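Long-range contacts in voltage-sensor containing phosphatase (Ciona intestinalis, PDB 3V0D), which is the cytoplasmic tensin-type (PTEN-like) phosphatase and C2 part of an enzyme that probably dephosphorylates phosphoinositides under control of a voltage sensor: residues Ile179-Tyr184 / Tyr291-Thr296; Met37-Ser42 / Ser74-Asp79; Ile209-Gly214 / Ile322-Phe327; Leu223-Val228 / Val272-Thr277. The protein carries 1 engineered substitution. All blocks are in the same frame, centred on the assembly; numbering follows the deposited sequence. Where two conformers were deposited one is given.

How the contacts relate
Contact 2 lies in the phosphatase domain, contacts 3 and 4 in the C2 domain, and contact 1 joins the two. Contact 2 borders the probable catalytic loop: it touches His125, and Glu75 of its loop makes a salt bridge with Arg132, the ends of the family's HCX5R signature, whose cysteine is an engineered serine here. Its centre is about 25 Å from that of contact 1 and about 38 Å from that of contact 3. Contacts 1 and 4 share a sheet: Phe292 O lies 2.8 Å from Val272 N, a probable hydrogen bond. Contacts 3 and 4 meet in the sandwich interior, where Ile209 CD1 lies 3.9 Å from Leu223 CD1; their centres are about 16 Å apart.

Contact 1: residues Ile179-Tyr184 / Tyr291-Thr296; sequences IRYVGY and YFWFNT
Arg180, Tyr181 and Tyr184 dock a phosphatase-domain helix on the outermost strand of a C2 beta-sandwich sheet, making this an interdomain contact of the PTEN-like architecture. The segment axes run nearly parallel (9°), 9.2 Å apart at closest approach, and the space between them is spanned by side chains reaching for the strand's backbone. Arg180 takes the carbonyl of Trp293 nearly head-on: NE donates to Trp293 O at 2.8 Å, and NH1 adds a weak bond to the same oxygen. In the conformer described, a bend at chi3 (38°) turns the guanidinium to that oxygen, while NH2 is hydrogen-bonded to Glu310 O of the C2 domain. Tyr181 crosses Trp293 at about a right angle, its CE1 packing 3.7 Å from Trp293 CB; its hydroxyl is hydrogen-bonded to Asp269, the acid that also holds Asn295 ND2. CD1 of Tyr184 lies over one face of the Tyr181 ring. Trp293 in turn reaches back to the phosphatase domain through NE1, bonded to Asn96 OD1. At the far end of the contact, Asn295 N donates to Tyr184 OH at 3.0 Å, with a nearly straight N-H...O angle of 162°.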
# COMPACT_ATOMS: atom_id res chain seq x y z
N ILE A 179 0.46 -4.83 -2.52
CA ILE A 179 0.32 -5.87 -3.54
C ILE A 179 -1.10 -5.92 -4.09
O ILE A 179 -1.31 -5.99 -5.32
CB ILE A 179 0.76 -7.24 -2.95
CG1 ILE A 179 2.25 -7.24 -2.69
CG2 ILE A 179 0.35 -8.40 -3.86
CD1 ILE A 179 2.73 -8.43 -1.85
N ARG A 180 -2.09 -5.89 -3.20
CA ARG A 180 -3.48 -5.95 -3.61
C ARG A 180 -3.82 -4.78 -4.54
O ARG A 180 -4.57 -4.96 -5.51
CB ARG A 180 -4.37 -5.96 -2.37
CG ARG A 180 -5.84 -5.93 -2.67
CD ARG A 180 -6.69 -6.37 -1.47
NE ARG A 180 -6.20 -5.92 -0.16
CZ ARG A 180 -5.49 -6.65 0.71
NH1 ARG A 180 -5.13 -6.06 1.83
NH2 ARG A 180 -5.15 -7.92 0.52
N TYR A 181 -3.32 -3.59 -4.25
CA TYR A 181 -3.67 -2.41 -5.04
C TYR A 181 -3.05 -2.44 -6.43
O TYR A 181 -3.67 -1.98 -7.39
CB TYR A 181 -3.38 -1.12 -4.24
CG TYR A 181 -4.59 -0.73 -3.41
CD1 TYR A 181 -5.13 -1.60 -2.45
CD2 TYR A 181 -5.28 0.46 -3.66
CE1 TYR A 181 -6.26 -1.31 -1.77
CE2 TYR A 181 -6.47 0.75 -2.99
CZ TYR A 181 -6.96 -0.15 -2.05
OH TYR A 181 -8.15 0.09 -1.40
N VAL A 182 -1.84 -3.00 -6.57
CA VAL A 182 -1.30 -3.21 -7.92
C VAL A 182 -2.21 -4.20 -8.66
O VAL A 182 -2.50 -4.04 -9.85
CB VAL A 182 0.18 -3.66 -7.91
CG1 VAL A 182 0.70 -3.79 -9.33
CG2 VAL A 182 1.04 -2.66 -7.13
N GLY A 183 -2.69 -5.23 -7.95
CA GLY A 183 -3.64 -6.18 -8.54
C GLY A 183 -4.94 -5.51 -8.95
O GLY A 183 -5.50 -5.83 -10.00
N TYR A 184 -5.44 -4.59 -8.13
CA TYR A 184 -6.60 -3.82 -8.50
C TYR A 184 -6.36 -3.05 -9.80
O TYR A 184 -7.24 -2.99 -10.68
CB TYR A 184 -6.97 -2.82 -7.42
CG TYR A 184 -7.65 -3.36 -6.17
CD1 TYR A 184 -7.78 -2.52 -5.07
CD2 TYR A 184 -8.20 -4.64 -6.08
CE1 TYR A 184 -8.49 -2.91 -3.94
CE2 TYR A 184 -8.91 -5.05 -4.94
CZ TYR A 184 -9.08 -4.15 -3.89
OH TYR A 184 -9.79 -4.48 -2.76
N TYR A 291 -3.88 -4.93 9.95
CA TYR A 291 -4.79 -4.00 9.26
C TYR A 291 -4.83 -4.38 7.80
O TYR A 291 -4.00 -5.19 7.33
CB TYR A 291 -4.36 -2.54 9.46
CG TYR A 291 -3.01 -2.15 8.85
CD1 TYR A 291 -2.96 -1.37 7.68
CD2 TYR A 291 -1.80 -2.59 9.40
CE1 TYR A 291 -1.76 -1.01 7.12
CE2 TYR A 291 -0.59 -2.25 8.83
CZ TYR A 291 -0.57 -1.47 7.67
OH TYR A 291 0.66 -1.17 7.14
N PHE A 292 -5.74 -3.78 7.03
CA PHE A 292 -5.76 -3.98 5.59
C PHE A 292 -6.62 -2.92 4.93
O PHE A 292 -7.49 -2.32 5.56
CB PHE A 292 -6.24 -5.41 5.20
CG PHE A 292 -7.59 -5.76 5.73
CD1 PHE A 292 -8.75 -5.40 5.05
CD2 PHE A 292 -7.68 -6.51 6.90
CE1 PHE A 292 -10.00 -5.78 5.54
CE2 PHE A 292 -8.93 -6.92 7.38
CZ PHE A 292 -10.07 -6.53 6.72
N TRP A 293 -6.43 -2.78 3.61
CA TRP A 293 -7.26 -1.96 2.74
C TRP A 293 -8.01 -2.80 1.74
O TRP A 293 -7.50 -3.81 1.24
CB TRP A 293 -6.41 -1.00 1.94
CG TRP A 293 -5.74 0.08 2.71
CD1 TRP A 293 -4.58 0.01 3.45
CD2 TRP A 293 -6.12 1.45 2.71
NE1 TRP A 293 -4.23 1.26 3.91
CE2 TRP A 293 -5.16 2.16 3.46
CE3 TRP A 293 -7.18 2.16 2.12
CZ2 TRP A 293 -5.22 3.53 3.64
CZ3 TRP A 293 -7.23 3.52 2.30
CH2 TRP A 293 -6.26 4.20 3.05
N PHE A 294 -9.20 -2.35 1.36
CA PHE A 294 -9.90 -2.90 0.22
C PHE A 294 -10.73 -1.79 -0.42
O PHE A 294 -10.99 -0.76 0.20
CB PHE A 294 -10.78 -4.11 0.60
CG PHE A 294 -11.96 -3.74 1.44
CD1 PHE A 294 -13.20 -3.54 0.86
CD2 PHE A 294 -11.83 -3.53 2.81
CE1 PHE A 294 -14.29 -3.16 1.62
CE2 PHE A 294 -12.93 -3.14 3.59
CZ PHE A 294 -14.16 -2.96 2.99
N ASN A 295 -11.18 -2.02 -1.65
CA ASN A 295 -12.05 -1.08 -2.34
C ASN A 295 -13.43 -1.70 -2.52
O ASN A 295 -13.56 -2.84 -3.01
CB ASN A 295 -11.45 -0.66 -3.67
CG ASN A 295 -12.27 0.45 -4.34
OD1 ASN A 295 -13.36 0.19 -4.84
ND2 ASN A 295 -11.78 1.67 -4.30
N THR A 296 -14.46 -0.98 -2.09
CA THR A 296 -15.82 -1.54 -2.13
C THR A 296 -16.27 -1.98 -3.52
O THR A 296 -17.03 -2.91 -3.67
CB THR A 296 -16.85 -0.57 -1.55
OG1 THR A 296 -16.88 0.62 -2.35
CG2 THR A 296 -16.57 -0.21 -0.11

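Contact 2: residues Met37-Ser42 / Ser74-Asp79; sequences MSFPSS and SERGYD
Phe39 sets its CG anti to the backbone N (chi1 -164°), which sends the ring from the strand end toward the loop, and Arg76 folds at chi3 to lay its guanidinium on that ring. The two planes are within 10° of parallel and their centres 4.0 Å apart: a stacked cation-pi pair. CZ lies over the face, shifted toward the CD2-CE2 side; of the guanidinium atoms NH2 comes nearest, 3.7 Å from Phe39 CG. Arg76 is exposed, has a second conformer and touches a crystal neighbour, which makes its part less certain. CD of Pro40 covers the opposite face of the phenyl. At the ring's far end the edge of Tyr78 is turned toward the face of Phe39 in an offset edge-to-face pair: centroids 5.5 Å apart, planes at 78°, Tyr78 CD2 3.6 Å from Phe39 CZ. Tyr78 also crosses Pro40 at about a right angle, its CE2 lying 3.7 Å from Pro40 CG. The carbonyl oxygens of Arg76 and Gly77 approach the phenyl edge in its plane; Arg76 O also accepts from Asn71 ND2.

The contact ties the end of strand 34-41 to the loop after strand 67-73 in the phosphatase domain. Tyr78 OH is hydrogen-bonded to His125 NE2, and His125 also packs its ring against Phe39; that histidine opens the family's HCX5R signature, whose cysteine is replaced by an engineered serine here. No hydrogen bond crosses the contact. Cohesion comes from van der Waals and aromatic packing with a cation-pi term from Arg76, and carbonyls at the ring edge with a cation over its face are probably electrostatically favourable.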
# COMPACT_ATOMS: atom_id res chain seq x y z
N MET A 37 13.69 6.15 -6.17
CA MET A 37 14.71 6.74 -5.29
C MET A 37 14.11 7.04 -3.92
O MET A 37 12.88 6.97 -3.73
CB MET A 37 15.32 7.99 -5.95
CG MET A 37 14.30 9.10 -6.13
SD MET A 37 15.02 10.46 -7.08
CE MET A 37 13.67 11.65 -6.98
N SER A 38 14.98 7.36 -2.98
CA SER A 38 14.56 7.75 -1.64
C SER A 38 14.26 9.26 -1.57
O SER A 38 14.32 9.97 -2.59
CB SER A 38 15.63 7.34 -0.62
OG SER A 38 16.86 7.88 -0.97
N PHE A 39 13.89 9.73 -0.38
CA PHE A 39 13.42 11.09 -0.24
C PHE A 39 14.54 12.12 -0.48
O PHE A 39 15.65 11.97 0.06
CB PHE A 39 12.88 11.28 1.17
CG PHE A 39 12.03 12.51 1.32
CD1 PHE A 39 10.67 12.45 1.01
CD2 PHE A 39 12.55 13.72 1.76
CE1 PHE A 39 9.85 13.55 1.13
CE2 PHE A 39 11.72 14.85 1.90
CZ PHE A 39 10.37 14.75 1.57
N PRO A 40 14.28 13.18 -1.27
CA PRO A 40 15.29 14.25 -1.45
C PRO A 40 15.27 15.12 -0.20
O PRO A 40 14.34 15.91 0.01
CB PRO A 40 14.81 15.01 -2.70
CG PRO A 40 13.46 14.59 -2.98
CD PRO A 40 13.08 13.43 -2.09
N SER A 41 16.32 14.98 0.61
CA SER A 41 16.30 15.47 1.98
C SER A 41 16.89 16.86 2.14
O SER A 41 17.71 17.31 1.34
CB SER A 41 17.04 14.46 2.84
OG SER A 41 16.43 13.19 2.70
N SER A 42 16.47 17.53 3.21
CA SER A 42 16.83 18.91 3.49
C SER A 42 18.28 19.02 3.86
O SER A 42 18.83 18.12 4.51
CB SER A 42 15.96 19.48 4.61
OG SER A 42 16.11 18.75 5.82
N SER A 74 2.74 11.38 2.08
CA SER A 74 1.80 12.29 2.71
C SER A 74 2.49 13.12 3.80
O SER A 74 2.03 14.20 4.14
CB SER A 74 0.62 11.55 3.32
OG SER A 74 1.11 10.74 4.39
N GLU A 75 3.58 12.60 4.36
CA GLU A 75 4.13 13.17 5.58
C GLU A 75 4.96 14.42 5.34
O GLU A 75 5.16 15.18 6.29
CB GLU A 75 5.01 12.13 6.27
CG GLU A 75 4.24 10.88 6.71
CD GLU A 75 4.15 9.76 5.66
OE1 GLU A 75 3.69 8.66 6.03
OE2 GLU A 75 4.53 9.97 4.49
N ARG A 76 5.49 14.61 4.14
CA ARG A 76 6.52 15.63 3.92
C ARG A 76 6.60 16.01 2.46
O ARG A 76 6.72 15.12 1.60
CB ARG A 76 7.94 15.13 4.33
CG ARG A 76 8.25 15.02 5.80
CD ARG A 76 9.74 14.76 6.00
NE ARG A 76 10.17 13.46 5.49
CZ ARG A 76 11.44 13.04 5.43
NH1 ARG A 76 12.43 13.84 5.82
NH2 ARG A 76 11.72 11.82 4.98
N GLY A 77 6.54 17.33 2.20
CA GLY A 77 6.96 17.89 0.92
C GLY A 77 8.31 18.57 1.07
O GLY A 77 9.09 18.28 1.97
N TYR A 78 8.60 19.48 0.15
CA TYR A 78 9.87 20.17 0.05
C TYR A 78 9.69 21.31 -0.94
O TYR A 78 8.62 21.45 -1.54
CB TYR A 78 11.04 19.25 -0.37
CG TYR A 78 10.74 18.29 -1.50
CD1 TYR A 78 10.75 18.69 -2.84
CD2 TYR A 78 10.47 16.96 -1.22
CE1 TYR A 78 10.47 17.78 -3.86
CE2 TYR A 78 10.20 16.07 -2.22
CZ TYR A 78 10.21 16.47 -3.54
OH TYR A 78 9.97 15.58 -4.56
N ASP A 79 10.74 22.12 -1.11
CA ASP A 79 10.75 23.20 -2.09
C ASP A 79 10.83 22.63 -3.50
O ASP A 79 11.90 22.25 -4.00
CB ASP A 79 11.96 24.12 -1.80
CG ASP A 79 12.11 25.21 -2.83
OD1 ASP A 79 11.22 25.37 -3.69
OD2 ASP A 79 13.14 25.91 -2.77

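Contact 3: residues Ile209-Gly214 / Ile322-Phe327; sequences ITAIQG and IYRDNF
Ile209, next to last in strand 202-210, packs CG2 against Phe327 CE1 at 3.6 Å, the two side chains pointing the same way. Next, Thr210 OG1 donates to Asn326 O at 2.7 Å, approaching in the carbonyl plane; the same hydroxyl is also hydrogen-bonded to Thr328 OG1. Thr210 O is buried without a conventional hydrogen-bond partner, but Phe327 CA lies 3.4 Å away in a nearly straight CA-H...O contact. Ala211 then adopts a left-handed backbone (phi 60°, psi 54°) that turns the chain out of the strand and points the methyl toward the other loop. This methyl rests on one face of the Arg324 guanidinium, 3.6 Å from NH2, and also touches the amide of Asn326. Gln213 closes the other side: in one of its two conformers its amide stacks on the opposite guanidinium face, OE1 3.6 Å from CZ of Arg324, while its carbonyl accepts a bond from Arg324 NH2 (3.0 Å, N-H...O angle 163°). Gly214 ends the segment beside CG2 of Ile322.

Two waters bridge the segments. One links Ala211 O, Ile322 O and Arg324 N; the other links Gln213 O, Ile322 O and Arg324 NE. Asp254 forms a salt bridge with Arg324 NH2 and accepts from Gln213 N. The contact joins the end of strand 202-210 and its following loop to the loop before strand 328-335, which is folded by a type I turn from Arg324 to Phe327. Sandwiched, hydrogen-bonded and paired with an acid, the guanidinium is probably restrained in position and rotation, and its charge is probably largely balanced by Asp254.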
# COMPACT_ATOMS: atom_id res chain seq x y z
N ILE A 209 -12.69 -13.99 12.51
CA ILE A 209 -11.26 -14.21 12.56
C ILE A 209 -11.02 -15.66 12.95
O ILE A 209 -11.48 -16.11 14.00
CB ILE A 209 -10.57 -13.28 13.56
CG1 ILE A 209 -10.96 -11.82 13.30
CG2 ILE A 209 -9.07 -13.50 13.54
CD1 ILE A 209 -10.41 -10.83 14.32
N THR A 210 -10.30 -16.38 12.09
CA THR A 210 -9.94 -17.78 12.34
C THR A 210 -8.54 -17.89 12.90
O THR A 210 -7.72 -17.00 12.70
CB THR A 210 -10.07 -18.61 11.05
OG1 THR A 210 -9.15 -18.11 10.07
CG2 THR A 210 -11.50 -18.57 10.54
N ALA A 211 -8.26 -19.01 13.58
CA ALA A 211 -6.97 -19.25 14.24
C ALA A 211 -6.70 -18.19 15.29
O ALA A 211 -5.61 -17.62 15.35
CB ALA A 211 -5.81 -19.42 13.25
N ILE A 212 -7.65 -18.02 16.19
CA ILE A 212 -7.54 -16.96 17.19
C ILE A 212 -6.66 -17.36 18.39
O ILE A 212 -6.10 -16.49 19.05
CB ILE A 212 -8.96 -16.45 17.61
CG1 ILE A 212 -8.89 -15.12 18.37
CG2 ILE A 212 -9.73 -17.50 18.42
CD1 ILE A 212 -8.46 -13.94 17.52
N GLN A 213 -6.52 -18.66 18.68
CA GLN A 213 -5.68 -19.07 19.79
C GLN A 213 -4.27 -18.49 19.63
O GLN A 213 -3.72 -18.52 18.53
CB GLN A 213 -5.65 -20.61 19.91
CG GLN A 213 -4.48 -21.22 20.71
CD GLN A 213 -3.33 -21.68 19.81
OE1 GLN A 213 -3.45 -22.68 19.09
NE2 GLN A 213 -2.22 -20.98 19.86
N GLY A 214 -3.71 -17.97 20.73
CA GLY A 214 -2.37 -17.41 20.75
C GLY A 214 -2.29 -15.97 20.25
O GLY A 214 -1.21 -15.38 20.30
N ILE A 322 2.66 -16.37 15.87
CA ILE A 322 1.42 -15.79 16.38
C ILE A 322 0.29 -15.98 15.37
O ILE A 322 -0.78 -16.47 15.71
CB ILE A 322 1.59 -14.30 16.76
CG1 ILE A 322 2.53 -14.20 17.98
CG2 ILE A 322 0.24 -13.66 17.07
CD1 ILE A 322 2.71 -12.78 18.51
N TYR A 323 0.53 -15.56 14.12
CA TYR A 323 -0.46 -15.73 13.07
C TYR A 323 -0.12 -17.01 12.34
O TYR A 323 0.81 -17.04 11.55
CB TYR A 323 -0.47 -14.51 12.11
CG TYR A 323 -0.64 -13.20 12.83
CD1 TYR A 323 0.45 -12.36 13.00
CD2 TYR A 323 -1.86 -12.83 13.39
CE1 TYR A 323 0.31 -11.16 13.69
CE2 TYR A 323 -2.01 -11.63 14.08
CZ TYR A 323 -0.92 -10.82 14.25
OH TYR A 323 -1.08 -9.65 14.94
N ARG A 324 -0.87 -18.06 12.64
CA ARG A 324 -0.63 -19.38 12.07
C ARG A 324 -1.18 -19.47 10.65
O ARG A 324 -1.82 -18.52 10.15
CB ARG A 324 -1.21 -20.44 13.00
CG ARG A 324 -0.46 -20.51 14.33
CD ARG A 324 -1.14 -21.43 15.34
NE ARG A 324 -2.31 -20.79 15.95
CZ ARG A 324 -3.57 -21.20 15.84
NH1 ARG A 324 -3.88 -22.30 15.16
NH2 ARG A 324 -4.53 -20.53 16.47
N ASP A 325 -0.89 -20.57 9.96
CA ASP A 325 -1.14 -20.58 8.51
C ASP A 325 -2.62 -20.48 8.14
O ASP A 325 -2.94 -20.06 7.02
CB ASP A 325 -0.42 -21.72 7.78
CG ASP A 325 -0.83 -23.09 8.26
OD1 ASP A 325 -1.89 -23.26 8.88
OD2 ASP A 325 -0.08 -24.03 7.95
N ASN A 326 -3.51 -20.81 9.08
CA ASN A 326 -4.95 -20.72 8.87
C ASN A 326 -5.58 -19.45 9.47
O ASN A 326 -6.80 -19.35 9.54
CB ASN A 326 -5.68 -21.96 9.37
CG ASN A 326 -5.48 -22.22 10.86
OD1 ASN A 326 -6.43 -22.63 11.54
ND2 ASN A 326 -4.27 -22.01 11.37
N PHE A 327 -4.74 -18.49 9.86
CA PHE A 327 -5.24 -17.19 10.31
C PHE A 327 -5.83 -16.44 9.12
O PHE A 327 -5.16 -16.22 8.11
CB PHE A 327 -4.11 -16.39 10.92
CG PHE A 327 -4.54 -15.03 11.42
CD1 PHE A 327 -5.13 -14.93 12.68
CD2 PHE A 327 -4.36 -13.87 10.67
CE1 PHE A 327 -5.54 -13.68 13.16
CE2 PHE A 327 -4.76 -12.63 11.15
CZ PHE A 327 -5.35 -12.54 12.39
O HOH W 1 -3.03 -17.67 14.50
O HOH W 2 -1.26 -18.50 17.54

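Contact 4: residues Leu223-Val228 / Val272-Thr277; sequences LSMQIV and VRFMST
Met225 and Phe274 meet on the inner face of an antiparallel sheet of the C2 beta-sandwich, where strands 223-229 and 269-276 are neighbours. That face is the tightly packed one. CG of Met225 lies over the Phe274 ring, 4.0 Å from its centroid, a CH-pi contact, while SD stands obliquely beside the same ring, 3.6 Å from CZ, as a Met-aromatic pair. Val272, the diagonal neighbour on the same face, brings CG1 within 3.6 Å of Met225 CG. Val207 of the facing sheet touches both Met225 and Phe274, and Phe290 stacks on the phenyl, so this cluster belongs to the sandwich interior.

Between the faces, the backbone holds the register by two hydrogen-bonded pairs, Ser224 with Met275 and Gln226 with Arg273; Gln226 N donates to Arg273 O at 2.8 Å and 170°.

The outer face, carrying Ser224, Gln226, Arg273 and Met275, is partly exposed and mostly polar. There Met275, in one of its two conformers, folds back at chi3 (-72°) to bring CE 3.8 Å from Gln226 CB, and a water bridges Ser224 OG to Met275 O, weakly on the latter side. Gln226 NE2 bonds to Glu233, and Arg273 NE makes a salt bridge with Asp286. Between the two side chains, Arg273 NH1 donates to Gln226 OE1 at 2.9 Å, reaching the oxygen from above its carbonyl plane.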
# COMPACT_ATOMS: atom_id res chain seq x y z
N LEU A 223 -9.58 -7.39 21.48
CA LEU A 223 -9.57 -6.75 20.17
C LEU A 223 -10.60 -5.64 20.01
O LEU A 223 -11.71 -5.69 20.57
CB LEU A 223 -9.78 -7.80 19.07
CG LEU A 223 -8.67 -8.85 18.92
CD1 LEU A 223 -9.06 -9.87 17.86
CD2 LEU A 223 -7.31 -8.23 18.61
N SER A 224 -10.23 -4.70 19.17
CA SER A 224 -11.16 -3.69 18.67
C SER A 224 -10.87 -3.52 17.18
O SER A 224 -9.79 -3.86 16.69
CB SER A 224 -11.05 -2.38 19.44
OG SER A 224 -9.72 -1.93 19.48
N MET A 225 -11.84 -2.95 16.46
CA MET A 225 -11.73 -2.79 15.01
C MET A 225 -12.17 -1.38 14.66
O MET A 225 -13.26 -0.95 15.06
CB MET A 225 -12.61 -3.81 14.29
CG MET A 225 -12.49 -3.75 12.78
SD MET A 225 -13.59 -4.88 11.92
CE MET A 225 -15.16 -4.05 12.17
N GLN A 226 -11.33 -0.68 13.91
CA GLN A 226 -11.62 0.67 13.45
C GLN A 226 -11.74 0.64 11.94
O GLN A 226 -10.88 0.09 11.24
CB GLN A 226 -10.46 1.58 13.85
CG GLN A 226 -10.70 3.05 13.51
CD GLN A 226 -9.46 3.86 13.71
OE1 GLN A 226 -8.40 3.54 13.17
NE2 GLN A 226 -9.57 4.96 14.47
N ILE A 227 -12.80 1.27 11.43
CA ILE A 227 -12.99 1.44 9.99
C ILE A 227 -12.72 2.91 9.65
O ILE A 227 -13.29 3.81 10.29
CB ILE A 227 -14.41 1.03 9.53
CG1 ILE A 227 -14.73 -0.40 9.99
CG2 ILE A 227 -14.55 1.22 8.02
CD1 ILE A 227 -16.09 -0.92 9.56
N VAL A 228 -11.85 3.12 8.67
CA VAL A 228 -11.42 4.44 8.24
C VAL A 228 -11.79 4.64 6.77
O VAL A 228 -11.55 3.74 5.93
CB VAL A 228 -9.89 4.59 8.44
CG1 VAL A 228 -9.34 5.87 7.81
CG2 VAL A 228 -9.52 4.51 9.91
N VAL A 272 -9.13 -0.93 7.42
CA VAL A 272 -9.66 -1.57 8.61
C VAL A 272 -8.47 -1.91 9.49
O VAL A 272 -7.54 -2.61 9.05
CB VAL A 272 -10.45 -2.84 8.25
CG1 VAL A 272 -11.08 -3.44 9.49
CG2 VAL A 272 -11.52 -2.52 7.20
N ARG A 273 -8.47 -1.40 10.71
CA ARG A 273 -7.37 -1.59 11.66
C ARG A 273 -7.87 -2.37 12.85
O ARG A 273 -8.94 -2.09 13.40
CB ARG A 273 -6.84 -0.24 12.16
CG ARG A 273 -6.26 0.62 11.03
CD ARG A 273 -5.88 2.04 11.54
NE ARG A 273 -4.76 2.00 12.47
CZ ARG A 273 -4.85 2.15 13.79
NH1 ARG A 273 -6.01 2.43 14.37
NH2 ARG A 273 -3.76 2.00 14.51
N PHE A 274 -7.07 -3.33 13.29
CA PHE A 274 -7.38 -4.12 14.49
C PHE A 274 -6.37 -3.77 15.55
O PHE A 274 -5.15 -3.89 15.35
CB PHE A 274 -7.36 -5.63 14.18
CG PHE A 274 -8.45 -6.03 13.26
CD1 PHE A 274 -8.31 -5.84 11.88
CD2 PHE A 274 -9.65 -6.56 13.74
CE1 PHE A 274 -9.31 -6.18 11.00
CE2 PHE A 274 -10.68 -6.92 12.85
CZ PHE A 274 -10.50 -6.70 11.47
N MET A 275 -6.89 -3.35 16.71
CA MET A 275 -6.10 -2.94 17.87
C MET A 275 -6.30 -3.95 18.99
O MET A 275 -7.30 -4.68 19.00
CB MET A 275 -6.52 -1.53 18.30
CG MET A 275 -6.13 -0.47 17.28
SD MET A 275 -6.88 1.13 17.52
CE MET A 275 -8.55 0.75 17.03
N SER A 276 -5.36 -3.96 19.93
CA SER A 276 -5.45 -4.90 21.03
C SER A 276 -4.99 -4.29 22.33
O SER A 276 -4.01 -3.54 22.37
CB SER A 276 -4.57 -6.10 20.73
OG SER A 276 -4.51 -7.00 21.82
N THR A 277 -5.67 -4.65 23.41
CA THR A 277 -5.21 -4.31 24.74
C THR A 277 -4.14 -5.28 25.27
O THR A 277 -3.61 -5.07 26.35
CB THR A 277 -6.39 -4.29 25.73
OG1 THR A 277 -7.01 -5.56 25.73
CG2 THR A 277 -7.38 -3.19 25.37
O HOH W 3 -8.60 -3.12 21.72